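Aminopeptidase-like protein (Chaetomium thermophilum, PDB 5JM6) probably acts as a zinc-dependent aminopeptidase of the M18 family, and assembles into a dodecamer linked to the Cvt route of selective autophagy. Local coordinates at residues A[119-124]-A[360-365]; A[172-177]-A[202-207]; A[412-417]-A[444-449]. One frame throughout, in Å; residues are numbered along the deposited sequence.

Interaction 1: residues A[119-124]-A[360-365]; sequences QAYKPG and RILESF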
ATOM      1  N   GLN A 119      44.549  23.549 -51.191  1.00 39.74           N
ATOM      2  CA  GLN A 119      45.181  23.812 -52.482  1.00 40.95           C
ATOM      3  C   GLN A 119      45.904  22.589 -53.030  1.00 39.07           C
ATOM      4  O   GLN A 119      46.144  22.486 -54.232  1.00 42.49           O
ATOM      5  CB  GLN A 119      46.171  24.970 -52.377  1.00 42.80           C
ATOM      6  CG  GLN A 119      45.560  26.298 -51.991  1.00 59.13           C
ATOM      7  CD  GLN A 119      46.617  27.337 -51.683  1.00 72.01           C
ATOM      8  OE1 GLN A 119      47.585  27.495 -52.429  1.00 66.67           O
ATOM      9  NE2 GLN A 119      46.449  28.038 -50.569  1.00 62.45           N
ATOM     10  N   ALA A 120      46.274  21.679 -52.137  1.00 38.67           N
ATOM     11  CA  ALA A 120      46.957  20.447 -52.518  1.00 35.28           C
ATOM     12  C   ALA A 120      45.979  19.287 -52.689  1.00 35.13           C
ATOM     13  O   ALA A 120      46.393  18.137 -52.825  1.00 38.32           O
ATOM     14  CB  ALA A 120      48.027  20.096 -51.499  1.00 33.39           C
ATOM     15  N   TYR A 121      44.684  19.584 -52.633  1.00 34.84           N
ATOM     16  CA  TYR A 121      43.665  18.544 -52.734  1.00 34.73           C
ATOM     17  C   TYR A 121      43.674  17.811 -54.075  1.00 40.03           C
ATOM     18  O   TYR A 121      43.878  18.412 -55.132  1.00 42.24           O
ATOM     19  CB  TYR A 121      42.271  19.126 -52.496  1.00 32.65           C
ATOM     20  CG  TYR A 121      41.188  18.080 -52.586  1.00 36.44           C
ATOM     21  CD1 TYR A 121      40.965  17.199 -51.537  1.00 34.07           C
ATOM     22  CD2 TYR A 121      40.399  17.959 -53.724  1.00 32.87           C
ATOM     23  CE1 TYR A 121      39.985  16.231 -51.613  1.00 30.73           C
ATOM     24  CE2 TYR A 121      39.416  16.993 -53.810  1.00 37.94           C
ATOM     25  CZ  TYR A 121      39.213  16.133 -52.749  1.00 37.18           C
ATOM     26  OH  TYR A 121      38.234  15.169 -52.826  1.00 38.22           O
ATOM     27  N   LYS A 122      43.467  16.498 -54.001  1.00 42.37           N
ATOM     28  CA  LYS A 122      43.217  15.638 -55.157  1.00 37.58           C
ATOM     29  C   LYS A 122      42.155  14.622 -54.746  1.00 39.00           C
ATOM     30  O   LYS A 122      42.044  14.300 -53.564  1.00 34.76           O
ATOM     31  CB  LYS A 122      44.484  14.907 -55.613  1.00 35.16           C
ATOM     32  CG  LYS A 122      45.777  15.684 -55.472  1.00 59.20           C
ATOM     33  CD  LYS A 122      46.954  14.743 -55.230  1.00 63.25           C
ATOM     34  CE  LYS A 122      46.730  13.865 -54.000  1.00 57.31           C
ATOM     35  NZ  LYS A 122      47.956  13.112 -53.599  1.00 60.71           N
ATOM     36  N   PRO A 123      41.374  14.112 -55.713  1.00 44.37           N
ATOM     37  CA  PRO A 123      40.391  13.068 -55.396  1.00 38.98           C
ATOM     38  C   PRO A 123      41.023  11.878 -54.678  1.00 39.18           C
ATOM     39  O   PRO A 123      42.047  11.359 -55.122  1.00 39.90           O
ATOM     40  CB  PRO A 123      39.861  12.658 -56.771  1.00 41.06           C
ATOM     41  CG  PRO A 123      40.019  13.885 -57.602  1.00 42.88           C
ATOM     42  CD  PRO A 123      41.288  14.539 -57.121  1.00 41.59           C
ATOM     43  N   GLY A 124      40.411  11.459 -53.575  1.00 39.91           N
ATOM     44  CA  GLY A 124      40.954  10.392 -52.755  1.00 36.76           C
ATOM     45  C   GLY A 124      41.532  10.900 -51.447  1.00 35.81           C
ATOM     46  O   GLY A 124      41.795  10.120 -50.532  1.00 36.74           O
ATOM     47  N   ARG A 360      28.830  14.644 -54.027  1.00 30.27           N
ATOM     48  CA  ARG A 360      28.780  15.678 -55.054  1.00 29.22           C
ATOM     49  C   ARG A 360      30.108  16.407 -55.217  1.00 32.32           C
ATOM     50  O   ARG A 360      30.563  16.639 -56.338  1.00 33.90           O
ATOM     51  CB  ARG A 360      27.698  16.698 -54.729  1.00 31.93           C
ATOM     52  CG  ARG A 360      26.297  16.307 -55.100  1.00 27.54           C
ATOM     53  CD  ARG A 360      25.673  17.519 -55.738  1.00 32.27           C
ATOM     54  NE  ARG A 360      24.297  17.759 -55.333  1.00 33.21           N
ATOM     55  CZ  ARG A 360      23.541  18.717 -55.854  1.00 36.71           C
ATOM     56  NH1 ARG A 360      24.039  19.502 -56.802  1.00 35.54           N
ATOM     57  NH2 ARG A 360      22.296  18.891 -55.437  1.00 36.52           N
ATOM     58  N   ILE A 361      30.714  16.783 -54.095  1.00 29.56           N
ATOM     59  CA  ILE A 361      32.003  17.463 -54.118  1.00 25.74           C
ATOM     60  C   ILE A 361      33.047  16.585 -54.790  1.00 30.76           C
ATOM     61  O   ILE A 361      33.769  17.030 -55.682  1.00 32.66           O
ATOM     62  CB  ILE A 361      32.488  17.823 -52.701  1.00 27.82           C
ATOM     63  CG1 ILE A 361      31.475  18.722 -51.993  1.00 29.16           C
ATOM     64  CG2 ILE A 361      33.842  18.511 -52.764  1.00 28.37           C
ATOM     65  CD1 ILE A 361      31.719  18.845 -50.502  1.00 23.31           C
ATOM     66  N   LEU A 362      33.111  15.330 -54.363  1.00 31.97           N
ATOM     67  CA  LEU A 362      34.100  14.403 -54.892  1.00 34.94           C
ATOM     68  C   LEU A 362      33.884  14.136 -56.380  1.00 35.29           C
ATOM     69  O   LEU A 362      34.835  14.160 -57.159  1.00 34.97           O
ATOM     70  CB  LEU A 362      34.073  13.095 -54.106  1.00 30.28           C
ATOM     71  CG  LEU A 362      35.033  12.019 -54.606  1.00 31.11           C
ATOM     72  CD1 LEU A 362      36.455  12.555 -54.654  1.00 29.33           C
ATOM     73  CD2 LEU A 362      34.946  10.801 -53.710  1.00 32.72           C
ATOM     74  N   GLU A 363      32.638  13.893 -56.776  1.00 32.31           N
ATOM     75  CA  GLU A 363      32.335  13.667 -58.186  1.00 36.48           C
ATOM     76  C   GLU A 363      32.683  14.889 -59.027  1.00 39.55           C
ATOM     77  O   GLU A 363      33.088  14.763 -60.183  1.00 35.24           O
ATOM     78  CB  GLU A 363      30.864  13.310 -58.380  1.00 34.46           C
ATOM     79  CG  GLU A 363      30.474  13.153 -59.836  1.00 35.52           C
ATOM     80  CD  GLU A 363      29.028  13.497 -60.085  1.00 38.83           C
ATOM     81  OE1 GLU A 363      28.566  14.515 -59.533  1.00 35.72           O
ATOM     82  OE2 GLU A 363      28.359  12.752 -60.830  1.00 36.68           O
ATOM     83  N   SER A 364      32.525  16.070 -58.440  1.00 38.37           N
ATOM     84  CA  SER A 364      32.890  17.304 -59.122  1.00 35.00           C
ATOM     85  C   SER A 364      34.383  17.325 -59.436  1.00 40.88           C
ATOM     86  O   SER A 364      34.779  17.573 -60.573  1.00 45.99           O
ATOM     87  CB  SER A 364      32.506  18.522 -58.279  1.00 37.75           C
ATOM     88  OG  SER A 364      32.848  19.726 -58.943  1.00 41.22           O
ATOM     89  N   PHE A 365      35.211  17.049 -58.432  1.00 39.43           N
ATOM     90  CA  PHE A 365      36.657  17.039 -58.640  1.00 35.18           C
ATOM     91  C   PHE A 365      37.098  15.860 -59.498  1.00 41.34           C
ATOM     92  O   PHE A 365      38.162  15.903 -60.114  1.00 44.65           O
ATOM     93  CB  PHE A 365      37.398  17.022 -57.304  1.00 34.56           C
ATOM     94  CG  PHE A 365      37.431  18.355 -56.624  1.00 35.31           C
ATOM     95  CD1 PHE A 365      38.406  19.286 -56.947  1.00 28.48           C
ATOM     96  CD2 PHE A 365      36.484  18.685 -55.673  1.00 35.07           C
ATOM     97  CE1 PHE A 365      38.436  20.519 -56.327  1.00 31.79           C
ATOM     98  CE2 PHE A 365      36.509  19.914 -55.048  1.00 34.67           C
ATOM     99  CZ  PHE A 365      37.485  20.834 -55.378  1.00 33.44           C
TER
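P123 and F365 bring the two backbones nearest, their CA atoms 6.3 Å apart, where the irregular segment 119-124 comes up to the helical segment 360-365. The Y121 and F365 rings form a T-shaped (edge-to-face) pair: the tyrosine presents its edge to one face of the phenylalanine, with ring centroids 5.0 Å apart and planes at 70°. CE2 of Y121 stands over that face of the F365 ring, toward its rim and nearest CG of F365 (3.7 Å). A first torsion of -180°, which sets CG opposite the backbone N, carries the Y121 ring to the helix, and its OH lies 3.7 Å from CD1 of L362. The contact ties the loop between strands 111-117 and 127-133 of the large mixed sheet to helix 353-368, which packs on that sheet; V117 and L97 also touch F365, and I330 touches Y121. P123 fills in beside the aromatic pair. Its CB sits 4.0 Å from CD1 of L362, while its CG lies 4.1 Å from CB of F365. At the edge of the F365 ring, in its plane, lies CG2 of I361, one helical turn earlier.

Interaction 2: residues A[172-177]-A[202-207]; sequences RDLSVG and ARIPTL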
ATOM      1  N   ARG A 172       9.147  33.111 -16.977  1.00 38.50           N
ATOM      2  CA  ARG A 172      10.234  33.667 -17.772  1.00 31.81           C
ATOM      3  C   ARG A 172       9.652  34.673 -18.754  1.00 32.40           C
ATOM      4  O   ARG A 172       8.496  34.549 -19.161  1.00 36.11           O
ATOM      5  CB  ARG A 172      10.995  32.567 -18.516  1.00 32.46           C
ATOM      6  CG  ARG A 172      11.575  31.482 -17.623  1.00 34.71           C
ATOM      7  CD  ARG A 172      12.869  31.924 -16.953  1.00 29.32           C
ATOM      8  NE  ARG A 172      13.505  30.818 -16.241  1.00 28.13           N
ATOM      9  CZ  ARG A 172      14.643  30.918 -15.561  1.00 30.58           C
ATOM     10  NH1 ARG A 172      15.281  32.079 -15.495  1.00 32.08           N
ATOM     11  NH2 ARG A 172      15.146  29.856 -14.949  1.00 32.10           N
ATOM     12  N   ASP A 173      10.449  35.663 -19.148  1.00 38.83           N
ATOM     13  CA  ASP A 173       9.959  36.666 -20.078  1.00 34.23           C
ATOM     14  C   ASP A 173      10.193  36.137 -21.480  1.00 30.98           C
ATOM     15  O   ASP A 173      11.328  36.071 -21.948  1.00 35.58           O
ATOM     16  CB  ASP A 173      10.682  38.006 -19.891  1.00 38.02           C
ATOM     17  CG  ASP A 173      10.408  38.647 -18.542  1.00 33.62           C
ATOM     18  OD1 ASP A 173       9.825  37.983 -17.660  1.00 37.85           O
ATOM     19  OD2 ASP A 173      10.789  39.824 -18.364  1.00 31.80           O
ATOM     20  N   LEU A 174       9.110  35.792 -22.164  1.00 28.75           N
ATOM     21  CA  LEU A 174       9.226  35.100 -23.438  1.00 29.62           C
ATOM     22  C   LEU A 174       8.934  36.029 -24.598  1.00 30.87           C
ATOM     23  O   LEU A 174       7.992  36.820 -24.559  1.00 31.77           O
ATOM     24  CB  LEU A 174       8.283  33.895 -23.491  1.00 29.96           C
ATOM     25  CG  LEU A 174       8.358  32.886 -22.345  1.00 29.78           C
ATOM     26  CD1 LEU A 174       7.263  31.841 -22.498  1.00 27.76           C
ATOM     27  CD2 LEU A 174       9.729  32.228 -22.278  1.00 32.08           C
ATOM     28  N   SER A 175       9.758  35.929 -25.631  1.00 32.08           N
ATOM     29  CA  SER A 175       9.507  36.651 -26.861  1.00 31.43           C
ATOM     30  C   SER A 175       9.197  35.631 -27.945  1.00 36.94           C
ATOM     31  O   SER A 175       9.206  34.425 -27.692  1.00 34.95           O
ATOM     32  CB  SER A 175      10.705  37.522 -27.241  1.00 34.33           C
ATOM     33  OG  SER A 175      10.340  38.498 -28.201  1.00 44.47           O
ATOM     34  N   VAL A 176       8.917  36.113 -29.148  1.00 30.38           N
ATOM     35  CA  VAL A 176       8.553  35.233 -30.245  1.00 24.10           C
ATOM     36  C   VAL A 176       9.398  35.574 -31.468  1.00 31.34           C
ATOM     37  O   VAL A 176       9.809  36.720 -31.652  1.00 34.98           O
ATOM     38  CB  VAL A 176       7.040  35.334 -30.571  1.00 22.39           C
ATOM     39  CG1 VAL A 176       6.693  36.711 -31.118  1.00 26.43           C
ATOM     40  CG2 VAL A 176       6.614  34.237 -31.537  1.00 27.05           C
ATOM     41  N   GLY A 177       9.682  34.566 -32.282  1.00 28.49           N
ATOM     42  CA  GLY A 177      10.472  34.758 -33.481  1.00 30.77           C
ATOM     43  C   GLY A 177      10.414  33.532 -34.362  1.00 30.26           C
ATOM     44  O   GLY A 177       9.891  32.491 -33.965  1.00 32.31           O
ATOM     45  N   ALA A 202       5.177  37.065 -24.141  1.00 30.02           N
ATOM     46  CA  ALA A 202       4.516  35.874 -23.617  1.00 28.97           C
ATOM     47  C   ALA A 202       5.063  35.481 -22.264  1.00 32.68           C
ATOM     48  O   ALA A 202       6.196  35.807 -21.914  1.00 32.98           O
ATOM     49  CB  ALA A 202       4.654  34.713 -24.592  1.00 24.94           C
ATOM     50  N   ARG A 203       4.220  34.820 -21.483  1.00 34.63           N
ATOM     51  CA  ARG A 203       4.621  34.377 -20.167  1.00 36.62           C
ATOM     52  C   ARG A 203       3.792  33.185 -19.700  1.00 33.04           C
ATOM     53  O   ARG A 203       2.585  33.136 -19.934  1.00 35.69           O
ATOM     54  CB  ARG A 203       4.500  35.554 -19.207  1.00 38.54           C
ATOM     55  CG  ARG A 203       4.531  35.214 -17.756  1.00 41.71           C
ATOM     56  CD  ARG A 203       4.877  36.456 -16.984  1.00 45.00           C
ATOM     57  NE  ARG A 203       6.270  36.477 -16.572  1.00 42.81           N
ATOM     58  CZ  ARG A 203       6.657  36.266 -15.322  1.00 40.93           C
ATOM     59  NH1 ARG A 203       5.747  36.033 -14.389  1.00 37.02           N
ATOM     60  NH2 ARG A 203       7.941  36.294 -15.002  1.00 44.61           N
ATOM     61  N   ILE A 204       4.434  32.237 -19.022  1.00 37.90           N
ATOM     62  CA  ILE A 204       3.708  31.134 -18.412  1.00 38.37           C
ATOM     63  C   ILE A 204       3.749  31.337 -16.902  1.00 36.52           C
ATOM     64  O   ILE A 204       4.758  31.048 -16.258  1.00 32.31           O
ATOM     65  CB  ILE A 204       4.330  29.778 -18.806  1.00 35.48           C
ATOM     66  CG1 ILE A 204       4.356  29.640 -20.332  1.00 32.68           C
ATOM     67  CG2 ILE A 204       3.575  28.627 -18.168  1.00 35.35           C
ATOM     68  CD1 ILE A 204       5.320  28.593 -20.843  1.00 27.46           C
ATOM     69  N   PRO A 205       2.645  31.848 -16.332  1.00 35.01           N
ATOM     70  CA  PRO A 205       2.615  32.211 -14.911  1.00 36.07           C
ATOM     71  C   PRO A 205       2.410  31.040 -13.963  1.00 36.15           C
ATOM     72  O   PRO A 205       1.518  30.220 -14.175  1.00 35.95           O
ATOM     73  CB  PRO A 205       1.431  33.169 -14.834  1.00 35.64           C
ATOM     74  CG  PRO A 205       0.502  32.683 -15.885  1.00 35.51           C
ATOM     75  CD  PRO A 205       1.356  32.115 -16.995  1.00 35.02           C
ATOM     76  N   THR A 206       3.179  31.014 -12.883  1.00 34.80           N
ATOM     77  CA  THR A 206       2.973  30.038 -11.826  1.00 40.27           C
ATOM     78  C   THR A 206       1.770  30.414 -10.976  1.00 40.46           C
ATOM     79  O   THR A 206       1.280  31.542 -11.030  1.00 35.89           O
ATOM     80  CB  THR A 206       4.205  29.900 -10.919  1.00 35.01           C
ATOM     81  OG1 THR A 206       4.563  31.181 -10.396  1.00 34.86           O
ATOM     82  CG2 THR A 206       5.373  29.347 -11.692  1.00 33.47           C
ATOM     83  N   LEU A 207       1.279  29.446 -10.215  1.00 41.21           N
ATOM     84  CA  LEU A 207       0.247  29.692  -9.221  1.00 41.16           C
ATOM     85  C   LEU A 207       0.906  29.967  -7.873  1.00 40.19           C
ATOM     86  O   LEU A 207       1.958  29.408  -7.572  1.00 41.22           O
ATOM     87  CB  LEU A 207      -0.701  28.497  -9.125  1.00 38.06           C
ATOM     88  CG  LEU A 207      -1.881  28.606  -8.162  1.00 35.89           C
ATOM     89  CD1 LEU A 207      -2.838  29.685  -8.629  1.00 41.67           C
ATOM     90  CD2 LEU A 207      -2.589  27.269  -8.054  1.00 40.11           C
TER
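The carboxylate of D173 meets the guanidinium of R203 at its edge, near the guanidinium plane, with the two flat groups turned 71° against each other. Their salt bridge is long, 3.7 Å from OD1 of D173 to NH2 of R203; the two side chains run side by side and point the same way. The arginine gets there by bending at chi3 (-101°), which also carries its NE to 3.9 Å from O of R172, an oblique approach. D173 has a stronger partner in R488 of a neighbouring subunit, whose NH2 pairs with OD2, so the carboxylate faces an arginine of its own chain over a long distance and one of the neighbouring subunit through its other oxygen. Next to this pair along the chain, L174 and A202 form a single antiparallel bridge, a hydrogen-bonded pair. N of L174 donates to O of A202 at 2.9 Å, and N of A202 returns the bond to O of L174 at 2.9 Å. The L174 side chain lies against the other segment, its CB 3.9 Å from CB of A202 and its CD1 4.1 Å from CD1 of I204. Replacing L174 by an alanine would remove CG and both methyls, and would probably open a gap beside I204 and L284. The bridge sits near the beginning of strand 174-183, in the antiparallel sheet that probably corresponds to the dimerization domain of M18 enzymes: strand 277-286 lies along one side, and segment 202-207, which follows strand 190-196, pairs with L174 alone on the other.

Interaction 3: residues A[412-417]-A[444-449]; sequences LNVGVA and GCVNQR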
ATOM      1  N   LEU A 412      34.876  23.713 -15.776  1.00 32.21           N
ATOM      2  CA  LEU A 412      34.646  24.865 -16.634  1.00 36.33           C
ATOM      3  C   LEU A 412      35.954  25.614 -16.841  1.00 36.49           C
ATOM      4  O   LEU A 412      36.821  25.609 -15.966  1.00 35.09           O
ATOM      5  CB  LEU A 412      33.590  25.798 -16.044  1.00 28.51           C
ATOM      6  CG  LEU A 412      32.168  25.261 -15.910  1.00 30.00           C
ATOM      7  CD1 LEU A 412      31.246  26.365 -15.424  1.00 29.91           C
ATOM      8  CD2 LEU A 412      31.684  24.689 -17.233  1.00 28.93           C
ATOM      9  N   ASN A 413      36.099  26.212 -18.021  1.00 35.46           N
ATOM     10  CA  ASN A 413      37.274  27.007 -18.376  1.00 35.22           C
ATOM     11  C   ASN A 413      38.567  26.199 -18.340  1.00 32.75           C
ATOM     12  O   ASN A 413      39.588  26.649 -17.820  1.00 32.04           O
ATOM     13  CB  ASN A 413      37.390  28.231 -17.463  1.00 32.52           C
ATOM     14  CG  ASN A 413      36.327  29.273 -17.752  1.00 40.19           C
ATOM     15  OD1 ASN A 413      35.719  29.272 -18.824  1.00 35.20           O
ATOM     16  ND2 ASN A 413      36.101  30.172 -16.802  1.00 41.81           N
ATOM     17  N   VAL A 414      38.514  25.007 -18.919  1.00 37.74           N
ATOM     18  CA  VAL A 414      39.668  24.124 -18.992  1.00 33.51           C
ATOM     19  C   VAL A 414      39.885  23.713 -20.442  1.00 35.05           C
ATOM     20  O   VAL A 414      40.947  23.945 -21.019  1.00 30.08           O
ATOM     21  CB  VAL A 414      39.495  22.885 -18.096  1.00 32.67           C
ATOM     22  CG1 VAL A 414      40.511  21.819 -18.449  1.00 30.22           C
ATOM     23  CG2 VAL A 414      39.626  23.278 -16.634  1.00 38.20           C
ATOM     24  N   GLY A 415      38.879  23.073 -21.017  1.00 34.63           N
ATOM     25  CA  GLY A 415      38.958  22.656 -22.396  1.00 37.60           C
ATOM     26  C   GLY A 415      37.860  21.677 -22.725  1.00 36.51           C
ATOM     27  O   GLY A 415      36.978  21.405 -21.911  1.00 36.94           O
ATOM     28  N   VAL A 416      37.930  21.137 -23.930  1.00 35.54           N
ATOM     29  CA  VAL A 416      36.895  20.255 -24.423  1.00 33.85           C
ATOM     30  C   VAL A 416      36.997  18.862 -23.801  1.00 37.30           C
ATOM     31  O   VAL A 416      38.089  18.381 -23.495  1.00 36.36           O
ATOM     32  CB  VAL A 416      36.967  20.168 -25.945  1.00 26.96           C
ATOM     33  CG1 VAL A 416      35.737  19.540 -26.463  1.00 36.47           C
ATOM     34  CG2 VAL A 416      37.090  21.562 -26.531  1.00 32.13           C
ATOM     35  N   ALA A 417      35.846  18.227 -23.602  1.00 31.33           N
ATOM     36  CA  ALA A 417      35.792  16.888 -23.038  1.00 34.09           C
ATOM     37  C   ALA A 417      35.597  15.843 -24.127  1.00 36.61           C
ATOM     38  O   ALA A 417      34.750  16.001 -25.006  1.00 40.13           O
ATOM     39  CB  ALA A 417      34.673  16.790 -22.010  1.00 35.68           C
ATOM     40  N   GLY A 444      48.127  23.211 -28.240  1.00 37.82           N
ATOM     41  CA  GLY A 444      48.214  23.839 -26.935  1.00 33.66           C
ATOM     42  C   GLY A 444      46.920  23.699 -26.151  1.00 40.69           C
ATOM     43  O   GLY A 444      46.500  24.624 -25.454  1.00 47.26           O
ATOM     44  N   CYS A 445      46.282  22.537 -26.267  1.00 34.06           N
ATOM     45  CA  CYS A 445      45.018  22.281 -25.583  1.00 33.36           C
ATOM     46  C   CYS A 445      45.132  21.129 -24.598  1.00 40.20           C
ATOM     47  O   CYS A 445      45.953  20.228 -24.772  1.00 43.33           O
ATOM     48  CB  CYS A 445      43.912  21.970 -26.594  1.00 32.01           C
ATOM     49  SG  CYS A 445      43.507  23.320 -27.716  1.00 44.77           S
ATOM     50  N   VAL A 446      44.243  21.130 -23.610  1.00 34.09           N
ATOM     51  CA  VAL A 446      44.159  20.052 -22.641  1.00 39.10           C
ATOM     52  C   VAL A 446      42.770  19.440 -22.833  1.00 40.64           C
ATOM     53  O   VAL A 446      41.766  20.150 -22.771  1.00 38.12           O
ATOM     54  CB  VAL A 446      44.303  20.567 -21.200  1.00 34.30           C
ATOM     55  CG1 VAL A 446      45.678  21.185 -20.993  1.00 28.32           C
ATOM     56  CG2 VAL A 446      43.207  21.571 -20.882  1.00 29.88           C
ATOM     57  N   ASN A 447      42.707  18.132 -23.065  1.00 40.87           N
ATOM     58  CA  ASN A 447      41.431  17.458 -23.268  1.00 38.39           C
ATOM     59  C   ASN A 447      40.948  16.816 -21.983  1.00 40.45           C
ATOM     60  O   ASN A 447      41.712  16.141 -21.295  1.00 49.32           O
ATOM     61  CB  ASN A 447      41.537  16.389 -24.358  1.00 39.18           C
ATOM     62  CG  ASN A 447      41.812  16.968 -25.728  1.00 43.46           C
ATOM     63  OD1 ASN A 447      41.707  18.176 -25.941  1.00 45.12           O
ATOM     64  ND2 ASN A 447      42.156  16.102 -26.675  1.00 39.17           N
ATOM     65  N   GLN A 448      39.677  17.017 -21.663  1.00 39.59           N
ATOM     66  CA  GLN A 448      39.095  16.378 -20.496  1.00 37.97           C
ATOM     67  C   GLN A 448      38.404  15.079 -20.902  1.00 38.37           C
ATOM     68  O   GLN A 448      38.385  14.719 -22.079  1.00 37.64           O
ATOM     69  CB  GLN A 448      38.117  17.327 -19.803  1.00 33.52           C
ATOM     70  CG  GLN A 448      38.720  18.693 -19.522  1.00 32.37           C
ATOM     71  CD  GLN A 448      37.859  19.545 -18.617  1.00 37.36           C
ATOM     72  OE1 GLN A 448      37.679  19.234 -17.440  1.00 40.71           O
ATOM     73  NE2 GLN A 448      37.326  20.633 -19.159  1.00 39.13           N
ATOM     74  N   ARG A 449      37.858  14.370 -19.922  1.00 40.61           N
ATOM     75  CA  ARG A 449      37.069  13.177 -20.194  1.00 37.82           C
ATOM     76  C   ARG A 449      35.688  13.330 -19.572  1.00 40.13           C
ATOM     77  O   ARG A 449      35.549  13.864 -18.472  1.00 40.19           O
ATOM     78  CB  ARG A 449      37.759  11.919 -19.655  1.00 37.28           C
ATOM     79  CG  ARG A 449      39.204  11.727 -20.111  1.00 37.52           C
ATOM     80  CD  ARG A 449      39.304  11.650 -21.625  1.00 41.01           C
ATOM     81  NE  ARG A 449      40.528  10.994 -22.082  1.00 49.89           N
ATOM     82  CZ  ARG A 449      41.551  11.623 -22.652  1.00 47.87           C
ATOM     83  NH1 ARG A 449      41.511  12.936 -22.836  1.00 42.11           N
ATOM     84  NH2 ARG A 449      42.620  10.938 -23.040  1.00 44.80           N
TER
HETATM   85  O   HOH W   1      42.491  23.953 -23.677  1.00 41.00           O
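A417 and Q448 pair across the two strands of a beta-alpha-beta crossover at the border of the large mixed sheet: strand 417-419 leads through helix 430-443 to strand 448-450, the outermost strand on that side within the chain. A417 and Q448 are paired in parallel, their CA atoms 4.2 Å apart and both side chains on the same face of the sheet. N of Q448 donates to O of V416 at 2.8 Å, nearly straight at 167°, and the backbone of Q448 bonds onward to L418. The Q448 side chain then runs back along the incoming loop. Its CG is anti to the carbonyl carbon (chi1 -51°) and the chain is extended beyond it, which brings NE2 to 2.9 Å from O of G415. That carbonyl lies close to the amide plane of Q448, whereas NE2 stands above the carbonyl plane, 38° out of it. V414 crosses the glutamine at about a right angle, with CG1 3.5 Å from CD of Q448, and on its other flank CG1 lies 3.6 Å from CG2 of V446. A water joins the backbones farther out, donating to O of V414 and weakly accepting from N of V446. V416 turns away from the pairing strand and touches F502 of helix 495-514; its side chain is about 10 Å from that of the zinc ligand D391. Because OE1 of Q448 accepts from N of R411 while NE2 grips G415, the two ends of the amide are told apart and its rotation is fixed. One side chain thus ties the loop ahead of strand 417-419 to strand 448-450, in addition to the backbone bonds.

Overall arrangement
Interactions 1 and 3 belong to the large mixed sheet and the helices packed on it, the part that carries the zinc ligands, whereas interaction 2 lies at an end of the separate antiparallel sheet, where a loop meets strand 174-183. Interactions 1 and 2 are on opposite sides of the chain's centre, their centres about 50 Å apart; those of 1 and 3 are about 33 Å apart and those of 2 and 3 about 36 Å. Along the chain, interaction 2 is nested within the loop closed by interaction 1, which fits an antiparallel domain inserted into the metal-binding one. Interaction 3 follows both. Interactions 2 and 3 also meet the same neighbouring subunit, so both parts probably share one dodecamer interface.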